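Long-range contacts in Card1 endonuclease domain-containing protein (Vibrio cholerae, PDB 1XMX), which is of unknown function but may bind nucleic acid and carries a Card1-like endonuclease domain of the PD-(D/E)XK nuclease clan: residues A[3-8]-A[87-92]; A[14-19]-A[93-98]; A[32-37]-A[58-63]; A[74-79]-A[105-110]. All blocks are in the same frame, centred on the assembly; numbering follows the deposited sequence.

Contact 1 of 4, residues A[3-8]-A[87-92]; sequences MAIHVG and EEVKFN
Two neighbouring residues of strand 4-8 meet the carbonyl oxygen of Lys90: Val7 N donates to Lys90 O at 2.9 Å, and His6 adds a CA-H...O contact, with His6 CA 3.2 Å from Lys90 O. A second shared acceptor follows one step on. Asn92 N donates to Val7 O at 2.9 Å, while the Phe91 ring turns an edge to the same oxygen, with Phe91 CD1 3.4 Å from Val7 O. Phe91 CG is anti to the backbone N (chi1 176°), which brings the ring edge to the Val7 carbonyl. Three further N-H...O bonds, Glu88 to Met3, Ile5 to Glu88 and Lys90 to Ile5, complete the parallel ladder. On the face of Ile5, Val7, Val89 and Phe91 the valines meet through Val7 CG2 and Val89 CG1 at 3.9 Å. At the far end the Glu87 chain folds at chi2 (-51°) and brings its carboxylate against Ile5, with Glu87 OE1 3.2 Å from Ile5 CG2. The other face carries His6 beside Lys90 CB and a water in the plane of the His6 ring. That water lies 3.1 Å from His6 ND1 and accepts from Asn92 ND2 at 2.7 Å; the Asn92 amide also bonds to Arg16 O and, through OD1, to Ser94 OG. Neighbouring parallel strands within the parallel 3-2-1-4 part of the sheet are characteristic of a Rossmann-like alpha/beta/alpha domain, as in the CARF domains of Card1-type proteins.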
loop_
_atom_site.group_PDB
_atom_site.type_symbol
_atom_site.label_atom_id
_atom_site.label_comp_id
_atom_site.label_asym_id
_atom_site.label_seq_id
_atom_site.Cartn_x
_atom_site.Cartn_y
_atom_site.Cartn_z
ATOM N N MET A 3 25.677 6.763 -21.394
ATOM C CA MET A 3 26.177 7.913 -20.671
ATOM C C MET A 3 25.064 8.608 -19.876
ATOM O O MET A 3 25.331 9.555 -19.114
ATOM C CB MET A 3 26.923 8.886 -21.609
ATOM C CG MET A 3 28.127 8.222 -22.381
ATOM S SD MET A 3 29.108 7.059 -21.354
ATOM C CE MET A 3 29.920 8.288 -20.315
ATOM N N ALA A 4 23.817 8.162 -20.033
ATOM C CA ALA A 4 22.743 8.883 -19.345
ATOM C C ALA A 4 22.630 8.402 -17.903
ATOM O O ALA A 4 22.339 7.210 -17.642
ATOM C CB ALA A 4 21.369 8.734 -20.095
ATOM N N ILE A 5 22.777 9.308 -16.955
ATOM C CA ILE A 5 22.562 8.889 -15.560
ATOM C C ILE A 5 21.764 9.878 -14.739
ATOM O O ILE A 5 21.716 11.065 -15.078
ATOM C CB ILE A 5 23.897 8.498 -14.872
ATOM C CG1 ILE A 5 24.601 9.654 -14.243
ATOM C CG2 ILE A 5 24.886 7.983 -15.856
ATOM C CD1 ILE A 5 25.804 9.113 -13.396
ATOM N N HIS A 6 21.108 9.394 -13.678
ATOM C CA HIS A 6 20.473 10.264 -12.681
ATOM C C HIS A 6 21.369 10.487 -11.449
ATOM O O HIS A 6 22.173 9.632 -11.122
ATOM C CB HIS A 6 19.135 9.626 -12.217
ATOM C CG HIS A 6 18.062 9.708 -13.254
ATOM N ND1 HIS A 6 16.738 9.456 -12.988
ATOM C CD2 HIS A 6 18.119 10.069 -14.563
ATOM C CE1 HIS A 6 16.021 9.618 -14.085
ATOM N NE2 HIS A 6 16.833 10.000 -15.051
ATOM N N VAL A 7 21.209 11.622 -10.757
ATOM C CA VAL A 7 21.766 11.774 -9.438
ATOM C C VAL A 7 20.615 12.151 -8.511
ATOM O O VAL A 7 19.769 12.932 -8.894
ATOM C CB VAL A 7 22.887 12.821 -9.396
ATOM C CG1 VAL A 7 23.386 12.990 -7.924
ATOM C CG2 VAL A 7 24.052 12.358 -10.312
ATOM N N GLY A 8 20.558 11.557 -7.314
ATOM C CA GLY A 8 19.463 11.851 -6.383
ATOM C C GLY A 8 19.992 11.934 -4.989
ATOM O O GLY A 8 21.084 11.434 -4.729
ATOM N N GLU A 87 29.510 12.224 -18.894
ATOM C CA GLU A 87 28.261 11.705 -18.344
ATOM C C GLU A 87 27.104 12.683 -18.652
ATOM O O GLU A 87 27.219 13.891 -18.485
ATOM C CB GLU A 87 28.351 11.519 -16.818
ATOM C CG GLU A 87 29.225 10.356 -16.284
ATOM C CD GLU A 87 28.894 9.036 -16.941
ATOM O OE1 GLU A 87 27.684 8.743 -17.109
ATOM O OE2 GLU A 87 29.843 8.310 -17.332
ATOM N N GLU A 88 25.976 12.167 -19.094
ATOM C CA GLU A 88 24.846 13.043 -19.326
ATOM C C GLU A 88 23.929 13.062 -18.105
ATOM O O GLU A 88 22.968 12.276 -18.013
ATOM C CB GLU A 88 24.177 12.658 -20.646
ATOM C CG GLU A 88 25.173 12.907 -21.822
ATOM C CD GLU A 88 24.858 12.087 -23.045
ATOM O OE1 GLU A 88 23.840 11.361 -22.982
ATOM O OE2 GLU A 88 25.618 12.149 -24.060
ATOM N N VAL A 89 24.292 13.926 -17.147
ATOM C CA VAL A 89 23.679 13.959 -15.843
ATOM C C VAL A 89 22.298 14.609 -15.837
ATOM O O VAL A 89 22.062 15.624 -16.491
ATOM C CB VAL A 89 24.582 14.634 -14.783
ATOM C CG1 VAL A 89 23.893 14.678 -13.408
ATOM C CG2 VAL A 89 25.868 13.858 -14.681
ATOM N N LYS A 90 21.387 13.995 -15.101
ATOM C CA LYS A 90 20.118 14.615 -14.804
ATOM C C LYS A 90 19.940 14.537 -13.302
ATOM O O LYS A 90 20.082 13.461 -12.680
ATOM C CB LYS A 90 18.946 13.916 -15.524
ATOM C CG LYS A 90 18.966 14.066 -17.006
ATOM C CD LYS A 90 17.535 13.898 -17.546
ATOM C CE LYS A 90 17.564 13.345 -18.960
ATOM N NZ LYS A 90 16.311 13.431 -19.846
ATOM N N PHE A 91 19.618 15.680 -12.729
ATOM C CA PHE A 91 19.542 15.794 -11.297
ATOM C C PHE A 91 18.044 15.692 -10.919
ATOM O O PHE A 91 17.205 16.513 -11.332
ATOM C CB PHE A 91 20.179 17.096 -10.798
ATOM C CG PHE A 91 20.030 17.325 -9.270
ATOM C CD1 PHE A 91 20.156 16.262 -8.355
ATOM C CD2 PHE A 91 19.800 18.611 -8.768
ATOM C CE1 PHE A 91 20.020 16.500 -6.949
ATOM C CE2 PHE A 91 19.679 18.853 -7.422
ATOM C CZ PHE A 91 19.801 17.797 -6.490
ATOM N N ASN A 92 17.744 14.639 -10.188
ATOM C CA ASN A 92 16.450 14.456 -9.597
ATOM C C ASN A 92 16.459 15.135 -8.206
ATOM O O ASN A 92 17.069 14.635 -7.255
ATOM C CB ASN A 92 16.156 12.973 -9.440
ATOM C CG ASN A 92 14.745 12.700 -8.859
ATOM O OD1 ASN A 92 14.152 13.573 -8.165
ATOM N ND2 ASN A 92 14.220 11.480 -9.101
HETATM O O HOH W 1 15.240 9.243 -10.287
#

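Contact 2 of 4, residues A[14-19]-A[93-98]; sequences PVRLVT and ASCGLR
Arg16 lies against Ser94 from its first side-chain carbon to its guanidinium. Its CB packs on the serine, Arg16 CB to Ser94 CB at 3.7 Å; the chain then runs extended through CG and CD and bends at chi3 (-65°), which folds the guanidinium back beside the loop. One face of that flat group receives Ser94 CB, 3.7 Å above the plane of the Arg16 guanidinium and displaced toward its rim. The Ser94 carbonyl oxygen lies on the same side of the plane but out toward the rim, between NH1 and NH2. Although Arg16 NH2 comes within 2.9 Å of Ser94 O, this oxygen stands well out of the guanidinium plane, where the N-H bonds do not aim at it, so the approach is probably electrostatic and no hydrogen bond is formed. NH1 is instead held by the carbonyl of Val118. Ser94 OG turns away to Val118 N and Asn92, so the serine touches the arginine mainly through carbon and carbonyl. Next along, the thiol of Cys95 is wedged into the start of the helix: Cys95 SG is 3.7 Å from Leu17 CG and 3.8 Å from Pro14 CA. Its chi1 of -60° sets SG beside the backbone N, on the side facing Pro14 and Leu17. Gly96 N bonds to Asp11, which also touches Cys95. The loop 93-98 leaves strand 88-92 for helix 98-110 just where helix 15-22 begins beyond strand 4-9, the topological switch point of the Rossmann-like sheet; strand 115-118 flanks the loop, and helices 40-52 and 144-150 pack on Pro14, Val15 and Val18.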
loop_
_atom_site.group_PDB
_atom_site.type_symbol
_atom_site.label_atom_id
_atom_site.label_comp_id
_atom_site.label_asym_id
_atom_site.label_seq_id
_atom_site.Cartn_x
_atom_site.Cartn_y
_atom_site.Cartn_z
ATOM N N PRO A 14 12.411 8.167 -0.048
ATOM C CA PRO A 14 13.053 8.339 -1.344
ATOM C C PRO A 14 12.375 7.668 -2.516
ATOM O O PRO A 14 13.018 7.431 -3.519
ATOM C CB PRO A 14 14.396 7.671 -1.129
ATOM C CG PRO A 14 14.089 6.547 -0.149
ATOM C CD PRO A 14 12.856 6.919 0.596
ATOM N N VAL A 15 11.089 7.397 -2.425
ATOM C CA VAL A 15 10.389 6.742 -3.515
ATOM C C VAL A 15 10.457 7.468 -4.864
ATOM O O VAL A 15 10.472 6.851 -5.902
ATOM C CB VAL A 15 8.898 6.592 -3.158
ATOM C CG1 VAL A 15 8.121 6.014 -4.352
ATOM C CG2 VAL A 15 8.749 5.661 -1.957
ATOM N N ARG A 16 10.456 8.783 -4.836
ATOM C CA ARG A 16 10.431 9.569 -6.056
ATOM C C ARG A 16 11.822 9.601 -6.735
ATOM O O ARG A 16 11.947 10.146 -7.815
ATOM C CB ARG A 16 9.900 10.992 -5.761
ATOM C CG ARG A 16 8.382 11.039 -5.572
ATOM C CD ARG A 16 8.027 12.415 -5.083
ATOM N NE ARG A 16 8.610 12.660 -3.759
ATOM C CZ ARG A 16 9.028 13.841 -3.345
ATOM N NH1 ARG A 16 8.928 14.892 -4.150
ATOM N NH2 ARG A 16 9.570 13.956 -2.145
ATOM N N LEU A 17 12.837 9.002 -6.118
ATOM C CA LEU A 17 14.145 8.742 -6.793
ATOM C C LEU A 17 14.133 7.444 -7.574
ATOM O O LEU A 17 14.948 7.249 -8.470
ATOM C CB LEU A 17 15.276 8.681 -5.778
ATOM C CG LEU A 17 15.504 9.922 -4.937
ATOM C CD1 LEU A 17 16.714 9.728 -3.988
ATOM C CD2 LEU A 17 15.679 11.180 -5.833
ATOM N N VAL A 18 13.176 6.567 -7.264
ATOM C CA VAL A 18 13.082 5.296 -7.932
ATOM C C VAL A 18 12.063 5.355 -9.084
ATOM O O VAL A 18 12.312 4.808 -10.167
ATOM C CB VAL A 18 12.590 4.209 -6.892
ATOM C CG1 VAL A 18 12.168 2.930 -7.545
ATOM C CG2 VAL A 18 13.676 3.907 -5.916
ATOM N N THR A 19 10.896 5.979 -8.858
ATOM C CA THR A 19 9.838 5.905 -9.877
ATOM C C THR A 19 10.180 6.489 -11.288
ATOM O O THR A 19 9.730 5.950 -12.281
ATOM C CB THR A 19 8.492 6.398 -9.334
ATOM O OG1 THR A 19 8.597 7.757 -8.921
ATOM C CG2 THR A 19 8.055 5.559 -8.109
ATOM N N ALA A 93 15.826 16.287 -8.134
ATOM C CA ALA A 93 15.773 17.095 -6.944
ATOM C C ALA A 93 14.512 16.823 -6.122
ATOM O O ALA A 93 14.093 17.690 -5.350
ATOM C CB ALA A 93 15.780 18.597 -7.364
ATOM N N SER A 94 13.902 15.656 -6.290
ATOM C CA SER A 94 12.660 15.327 -5.584
ATOM C C SER A 94 12.853 15.141 -4.045
ATOM O O SER A 94 11.902 15.333 -3.257
ATOM C CB SER A 94 12.038 14.035 -6.165
ATOM O OG SER A 94 11.754 14.186 -7.547
ATOM N N CYS A 95 14.039 14.716 -3.636
ATOM C CA CYS A 95 14.230 14.267 -2.279
ATOM C C CYS A 95 15.447 14.938 -1.643
ATOM O O CYS A 95 16.295 15.491 -2.333
ATOM C CB CYS A 95 14.433 12.748 -2.258
ATOM S SG CYS A 95 13.032 11.832 -2.920
ATOM N N GLY A 96 15.527 14.876 -0.326
ATOM C CA GLY A 96 16.730 15.274 0.400
ATOM C C GLY A 96 16.477 16.471 1.288
ATOM O O GLY A 96 15.676 17.378 0.960
ATOM N N LEU A 97 17.192 16.521 2.393
ATOM C CA LEU A 97 17.164 17.735 3.262
ATOM C C LEU A 97 17.521 19.011 2.468
ATOM O O LEU A 97 18.353 18.984 1.541
ATOM C CB LEU A 97 18.074 17.553 4.482
ATOM C CG LEU A 97 17.656 16.516 5.560
ATOM C CD1 LEU A 97 18.756 16.282 6.610
ATOM C CD2 LEU A 97 16.325 16.808 6.280
ATOM N N ARG A 98 16.880 20.129 2.795
ATOM C CA ARG A 98 17.039 21.285 1.905
ATOM C C ARG A 98 18.459 21.819 1.822
ATOM O O ARG A 98 18.853 22.248 0.773
ATOM C CB ARG A 98 15.946 22.350 2.127
ATOM C CG ARG A 98 14.554 21.785 1.725
ATOM C CD ARG A 98 13.391 22.514 2.398
ATOM N NE ARG A 98 12.115 21.896 2.010
ATOM C CZ ARG A 98 11.545 20.878 2.658
ATOM N NH1 ARG A 98 12.127 20.357 3.745
ATOM N NH2 ARG A 98 10.399 20.382 2.230
#

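Contact 3 of 4, residues A[32-37]-A[58-63]; sequences IFIGDH and DFFEIP
Strands 32-35 and 58-61 run parallel, their axes 4.6 Å apart at closest approach and 29° out of line, and are laced by four N-H...O bonds, from Phe33 to Asp58, Phe60 to Phe33, Gly35 to Phe60 and Ile62 to Gly35. They are the two strands of a beta-alpha-beta unit closed over helix 40-52; strand 56-61 forms an edge of the Rossmann-like sheet. On the face covered by helix 68-85, Ile32 CG2 rests on Phe60 CB at 3.8 Å, Ile34 CG1 lies alongside the Phe60 ring, and Ile34 CG2 meets Ile62 CG2 at 3.8 Å. On the opposite face Phe59, with CG anti to the backbone N (chi1 -174°), reaches across to Gly35, whose lack of a CB leaves room for the ring on this face: Phe59 CE1 is 3.5 Å from Gly35 N, and the ring edge meets Asp36 O 3.3 Å from Phe59 CZ. Tyr43 of helix 40-52 packs on this ring. Asp36 turns its carboxylate to a salt bridge with Arg100. Near the C-terminal end of the pair, His37 ND1 donates to the syn side of Glu61 OE2 at 2.9 Å; the acceptor is in the imidazole plane, yet ring and carboxylate are turned 65° apart. One water finishes the join, accepting from His37 N at 2.7 Å and donating to Ile62 O at 2.9 Å.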
loop_
_atom_site.group_PDB
_atom_site.type_symbol
_atom_site.label_atom_id
_atom_site.label_comp_id
_atom_site.label_asym_id
_atom_site.label_seq_id
_atom_site.Cartn_x
_atom_site.Cartn_y
_atom_site.Cartn_z
ATOM N N ILE A 32 23.306 7.657 -9.269
ATOM C CA ILE A 32 24.205 7.800 -8.129
ATOM C C ILE A 32 23.428 8.515 -7.084
ATOM O O ILE A 32 22.905 9.634 -7.319
ATOM C CB ILE A 32 25.468 8.651 -8.513
ATOM C CG1 ILE A 32 26.228 7.913 -9.608
ATOM C CG2 ILE A 32 26.367 9.018 -7.292
ATOM C CD1 ILE A 32 27.275 8.703 -10.277
ATOM N N PHE A 33 23.323 7.851 -5.933
ATOM C CA PHE A 33 22.619 8.436 -4.797
ATOM C C PHE A 33 23.683 9.139 -3.973
ATOM O O PHE A 33 24.755 8.609 -3.796
ATOM C CB PHE A 33 21.966 7.343 -3.962
ATOM C CG PHE A 33 20.850 6.627 -4.651
ATOM C CD1 PHE A 33 19.595 7.217 -4.764
ATOM C CD2 PHE A 33 21.034 5.349 -5.128
ATOM C CE1 PHE A 33 18.535 6.527 -5.374
ATOM C CE2 PHE A 33 19.982 4.666 -5.747
ATOM C CZ PHE A 33 18.742 5.252 -5.855
ATOM N N ILE A 34 23.375 10.328 -3.493
ATOM C CA ILE A 34 24.234 11.079 -2.589
ATOM C C ILE A 34 23.610 10.953 -1.184
ATOM O O ILE A 34 22.408 11.065 -1.050
ATOM C CB ILE A 34 24.273 12.561 -3.005
ATOM C CG1 ILE A 34 25.132 12.732 -4.254
ATOM C CG2 ILE A 34 24.814 13.484 -1.866
ATOM C CD1 ILE A 34 24.787 13.974 -5.041
ATOM N N GLY A 35 24.401 10.647 -0.151
ATOM C CA GLY A 35 23.849 10.476 1.198
ATOM C C GLY A 35 24.995 10.512 2.206
ATOM O O GLY A 35 26.170 10.493 1.819
ATOM N N ASP A 36 24.671 10.541 3.498
ATOM C CA ASP A 36 25.699 10.394 4.509
ATOM C C ASP A 36 25.868 8.944 4.941
ATOM O O ASP A 36 25.072 8.083 4.544
ATOM C CB ASP A 36 25.448 11.337 5.679
ATOM C CG ASP A 36 24.269 10.926 6.540
ATOM O OD1 ASP A 36 23.950 9.743 6.667
ATOM O OD2 ASP A 36 23.661 11.801 7.143
ATOM N N HIS A 37 26.897 8.660 5.733
ATOM C CA HIS A 37 27.196 7.275 6.039
ATOM C C HIS A 37 26.048 6.497 6.651
ATOM O O HIS A 37 25.831 5.343 6.277
ATOM C CB HIS A 37 28.488 7.079 6.829
ATOM C CG HIS A 37 28.813 5.634 7.033
ATOM N ND1 HIS A 37 29.174 4.797 5.987
ATOM C CD2 HIS A 37 28.767 4.850 8.139
ATOM C CE1 HIS A 37 29.340 3.567 6.442
ATOM N NE2 HIS A 37 29.123 3.574 7.748
ATOM N N ASP A 58 25.064 3.643 -7.486
ATOM C CA ASP A 58 26.258 3.895 -6.727
ATOM C C ASP A 58 25.869 4.837 -5.634
ATOM O O ASP A 58 24.851 5.514 -5.732
ATOM C CB ASP A 58 27.311 4.592 -7.597
ATOM C CG ASP A 58 27.860 3.684 -8.700
ATOM O OD1 ASP A 58 27.974 2.458 -8.437
ATOM O OD2 ASP A 58 28.178 4.191 -9.831
ATOM N N PHE A 59 26.702 4.885 -4.602
ATOM C CA PHE A 59 26.466 5.659 -3.432
ATOM C C PHE A 59 27.672 6.559 -3.306
ATOM O O PHE A 59 28.797 6.093 -3.267
ATOM C CB PHE A 59 26.352 4.756 -2.170
ATOM C CG PHE A 59 25.962 5.513 -0.913
ATOM C CD1 PHE A 59 24.966 6.506 -0.950
ATOM C CD2 PHE A 59 26.508 5.186 0.324
ATOM C CE1 PHE A 59 24.555 7.184 0.226
ATOM C CE2 PHE A 59 26.093 5.846 1.481
ATOM C CZ PHE A 59 25.125 6.858 1.440
ATOM N N PHE A 60 27.430 7.858 -3.257
ATOM C CA PHE A 60 28.496 8.825 -3.083
ATOM C C PHE A 60 28.214 9.517 -1.753
ATOM O O PHE A 60 27.160 10.136 -1.563
ATOM C CB PHE A 60 28.530 9.816 -4.250
ATOM C CG PHE A 60 29.506 10.959 -4.042
ATOM C CD1 PHE A 60 29.105 12.149 -3.432
ATOM C CD2 PHE A 60 30.826 10.838 -4.456
ATOM C CE1 PHE A 60 30.023 13.179 -3.218
ATOM C CE2 PHE A 60 31.753 11.900 -4.280
ATOM C CZ PHE A 60 31.328 13.054 -3.645
ATOM N N GLU A 61 29.162 9.403 -0.818
ATOM C CA GLU A 61 28.938 9.867 0.559
ATOM C C GLU A 61 29.420 11.261 0.767
ATOM O O GLU A 61 30.612 11.550 0.562
ATOM C CB GLU A 61 29.692 9.001 1.570
ATOM C CG GLU A 61 28.800 8.077 2.317
ATOM C CD GLU A 61 29.523 7.191 3.291
ATOM O OE1 GLU A 61 30.501 7.666 3.966
ATOM O OE2 GLU A 61 29.086 6.011 3.385
ATOM N N ILE A 62 28.519 12.110 1.248
ATOM C CA ILE A 62 28.921 13.431 1.648
ATOM C C ILE A 62 29.168 13.406 3.134
ATOM O O ILE A 62 28.758 12.506 3.837
ATOM C CB ILE A 62 27.866 14.506 1.335
ATOM C CG1 ILE A 62 26.482 13.963 1.630
ATOM C CG2 ILE A 62 27.945 14.972 -0.198
ATOM C CD1 ILE A 62 25.422 15.022 2.015
ATOM N N PRO A 63 29.835 14.430 3.627
ATOM C CA PRO A 63 30.011 14.438 5.049
ATOM C C PRO A 63 28.647 14.718 5.660
ATOM O O PRO A 63 27.750 15.239 5.013
ATOM C CB PRO A 63 31.034 15.574 5.273
ATOM C CG PRO A 63 31.004 16.424 4.042
ATOM C CD PRO A 63 30.414 15.604 2.933
HETATM O O HOH W 2 28.893 10.524 5.960
#

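Contact 4 of 4, residues A[74-79]-A[105-110]; sequences AIRELA and YEVFRS
Apolar packing between Val107 and the Ile75-Ala79 ridge carries most of this helix pair. Val107 CG1, anti to the backbone N (chi1 177°), fits between successive turns of helix 74-79, 3.7 Å from Ala79 CB and equally 3.7 Å from Arg76 CA. Ile75 CG2 meets the same valine at 3.9 Å from Val107 CG1 and also touches the aromatic ring next to it, 3.7 Å from Phe108 CZ, the two side chains crossing at about a right angle. Ala79 CB approaches the Phe108 ring at its edge. Polar contacts lie toward the solvent. Arg76 bends at chi3 (-88°) and lays one guanidinium face over Val107 CG1, while a weak hydrogen bond runs from Arg76 NH2 to Ser110 OG at 3.3 Å. That hydroxyl is fixed by its own helix: Ser110 OG donates to Val107 O at 2.7 Å, an arrangement that leaves the oxygen's acceptor side for the arginine. Charge plays a looser part. The Glu106 carboxylate is salt-bridged to Lys72 one turn before Arg76, with Arg76 NH2 still 4.8 Å from Glu106 OE1, so any attraction there is probably long-range. A formic acid molecule, probably from the crystallisation liquor, lies near Arg76 NE. The axes come within 9.4 Å and run 27° from parallel. Both helices, 68-85 and 98-110, lie on one face of the parallel part of the sheet: Leu78 packs on Phe60 of strand 56-61, Phe108 meets Phe91 of strand 88-92 edge-to-face, and Tyr111 and Trp113 cover Ala79.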
loop_
_atom_site.group_PDB
_atom_site.type_symbol
_atom_site.label_atom_id
_atom_site.label_comp_id
_atom_site.label_asym_id
_atom_site.label_seq_id
_atom_site.Cartn_x
_atom_site.Cartn_y
_atom_site.Cartn_z
ATOM N N ALA A 74 32.326 18.463 -1.813
ATOM C CA ALA A 74 32.271 17.035 -2.109
ATOM C C ALA A 74 31.542 16.834 -3.436
ATOM O O ALA A 74 31.996 16.104 -4.296
ATOM C CB ALA A 74 31.558 16.244 -0.930
ATOM N N ILE A 75 30.449 17.560 -3.634
ATOM C CA ILE A 75 29.637 17.357 -4.827
ATOM C C ILE A 75 30.280 17.896 -6.105
ATOM O O ILE A 75 30.084 17.351 -7.194
ATOM C CB ILE A 75 28.188 17.897 -4.627
ATOM C CG1 ILE A 75 27.495 17.102 -3.489
ATOM C CG2 ILE A 75 27.385 17.838 -5.970
ATOM C CD1 ILE A 75 26.169 17.735 -2.922
ATOM N N ARG A 76 31.027 18.979 -5.981
ATOM C CA ARG A 76 31.736 19.526 -7.127
ATOM C C ARG A 76 32.838 18.563 -7.601
ATOM O O ARG A 76 33.053 18.423 -8.782
ATOM C CB ARG A 76 32.313 20.884 -6.773
ATOM C CG ARG A 76 32.642 21.706 -7.961
ATOM C CD ARG A 76 32.822 23.166 -7.553
ATOM N NE ARG A 76 31.553 23.923 -7.567
ATOM C CZ ARG A 76 30.923 24.331 -8.678
ATOM N NH1 ARG A 76 31.444 24.043 -9.893
ATOM N NH2 ARG A 76 29.792 25.048 -8.576
ATOM N N GLU A 77 33.516 17.899 -6.670
ATOM C CA GLU A 77 34.431 16.806 -7.009
ATOM C C GLU A 77 33.745 15.691 -7.809
ATOM O O GLU A 77 34.253 15.237 -8.804
ATOM C CB GLU A 77 35.054 16.209 -5.738
ATOM C CG GLU A 77 36.326 16.897 -5.342
ATOM C CD GLU A 77 37.045 16.231 -4.154
ATOM O OE1 GLU A 77 37.212 14.971 -4.202
ATOM O OE2 GLU A 77 37.463 16.988 -3.199
ATOM N N LEU A 78 32.603 15.232 -7.323
ATOM C CA LEU A 78 31.770 14.320 -8.074
ATOM C C LEU A 78 31.406 14.894 -9.451
ATOM O O LEU A 78 31.554 14.197 -10.473
ATOM C CB LEU A 78 30.488 13.993 -7.298
ATOM C CG LEU A 78 29.489 13.136 -8.089
ATOM C CD1 LEU A 78 30.132 11.774 -8.286
ATOM C CD2 LEU A 78 28.165 13.010 -7.315
ATOM N N ALA A 79 30.955 16.153 -9.503
ATOM C CA ALA A 79 30.458 16.703 -10.753
ATOM C C ALA A 79 31.595 16.716 -11.789
ATOM O O ALA A 79 31.379 16.433 -12.980
ATOM C CB ALA A 79 29.902 18.107 -10.537
ATOM N N TYR A 105 21.989 21.419 -5.974
ATOM C CA TYR A 105 21.393 22.258 -7.038
ATOM C C TYR A 105 22.394 23.295 -7.623
ATOM O O TYR A 105 22.499 23.468 -8.895
ATOM C CB TYR A 105 20.120 22.974 -6.552
ATOM C CG TYR A 105 19.387 23.757 -7.658
ATOM C CD1 TYR A 105 19.740 25.066 -8.004
ATOM C CD2 TYR A 105 18.360 23.165 -8.375
ATOM C CE1 TYR A 105 19.064 25.768 -9.056
ATOM C CE2 TYR A 105 17.694 23.859 -9.392
ATOM C CZ TYR A 105 18.049 25.147 -9.724
ATOM O OH TYR A 105 17.332 25.777 -10.767
ATOM N N GLU A 106 23.109 23.989 -6.725
ATOM C CA GLU A 106 24.067 25.034 -7.167
ATOM C C GLU A 106 25.138 24.393 -8.063
ATOM O O GLU A 106 25.452 24.898 -9.135
ATOM C CB GLU A 106 24.734 25.754 -5.990
ATOM C CG GLU A 106 25.663 26.918 -6.419
ATOM C CD GLU A 106 26.628 27.401 -5.306
ATOM O OE1 GLU A 106 27.331 26.538 -4.719
ATOM O OE2 GLU A 106 26.714 28.636 -5.021
ATOM N N VAL A 107 25.706 23.287 -7.595
ATOM C CA VAL A 107 26.770 22.622 -8.325
ATOM C C VAL A 107 26.259 22.150 -9.701
ATOM O O VAL A 107 26.821 22.480 -10.750
ATOM C CB VAL A 107 27.367 21.416 -7.531
ATOM C CG1 VAL A 107 28.418 20.728 -8.374
ATOM C CG2 VAL A 107 27.962 21.890 -6.192
ATOM N N PHE A 108 25.165 21.404 -9.697
ATOM C CA PHE A 108 24.684 20.810 -10.956
ATOM C C PHE A 108 24.169 21.870 -11.951
ATOM O O PHE A 108 24.376 21.757 -13.169
ATOM C CB PHE A 108 23.629 19.732 -10.677
ATOM C CG PHE A 108 24.171 18.565 -9.897
ATOM C CD1 PHE A 108 25.481 18.152 -10.067
ATOM C CD2 PHE A 108 23.374 17.846 -9.045
ATOM C CE1 PHE A 108 25.974 17.043 -9.355
ATOM C CE2 PHE A 108 23.859 16.745 -8.351
ATOM C CZ PHE A 108 25.146 16.339 -8.512
ATOM N N ARG A 109 23.508 22.892 -11.433
ATOM C CA ARG A 109 23.061 23.969 -12.279
ATOM C C ARG A 109 24.254 24.680 -13.001
ATOM O O ARG A 109 24.159 25.045 -14.181
ATOM C CB ARG A 109 22.185 24.950 -11.484
ATOM C CG ARG A 109 21.812 26.176 -12.262
ATOM C CD ARG A 109 20.818 25.851 -13.400
ATOM N NE ARG A 109 20.417 27.094 -14.061
ATOM C CZ ARG A 109 21.152 27.739 -14.950
ATOM N NH1 ARG A 109 22.335 27.269 -15.323
ATOM N NH2 ARG A 109 20.712 28.866 -15.445
ATOM N N SER A 110 25.392 24.809 -12.333
ATOM C CA SER A 110 26.542 25.452 -12.982
ATOM C C SER A 110 27.125 24.649 -14.144
ATOM O O SER A 110 27.731 25.209 -15.023
ATOM C CB SER A 110 27.653 25.808 -11.997
ATOM O OG SER A 110 28.242 24.633 -11.502
#

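In the fold
All four contacts belong to the N-terminal Rossmann-like domain. Contacts 1 and 3 are backbone-bonded strand pairs in the parallel part of one sheet; they share the seam between strands 4-9 and 30-35, where Ile34 N bonds to Gly8 O. Contact 1 sits centrally, whereas contact 3 reaches the edge and gains a histidine-glutamate hydrogen bond. Contact 2, a buried contact at the C-terminal ends of the central strands, relies on side chains without a direct hydrogen bond between its segments; Leu17 links it to Phe33 of contact 3. Contact 4 joins two helices across one sheet face, apolar inward against Phe91 and Phe60, polar only at its outer rim.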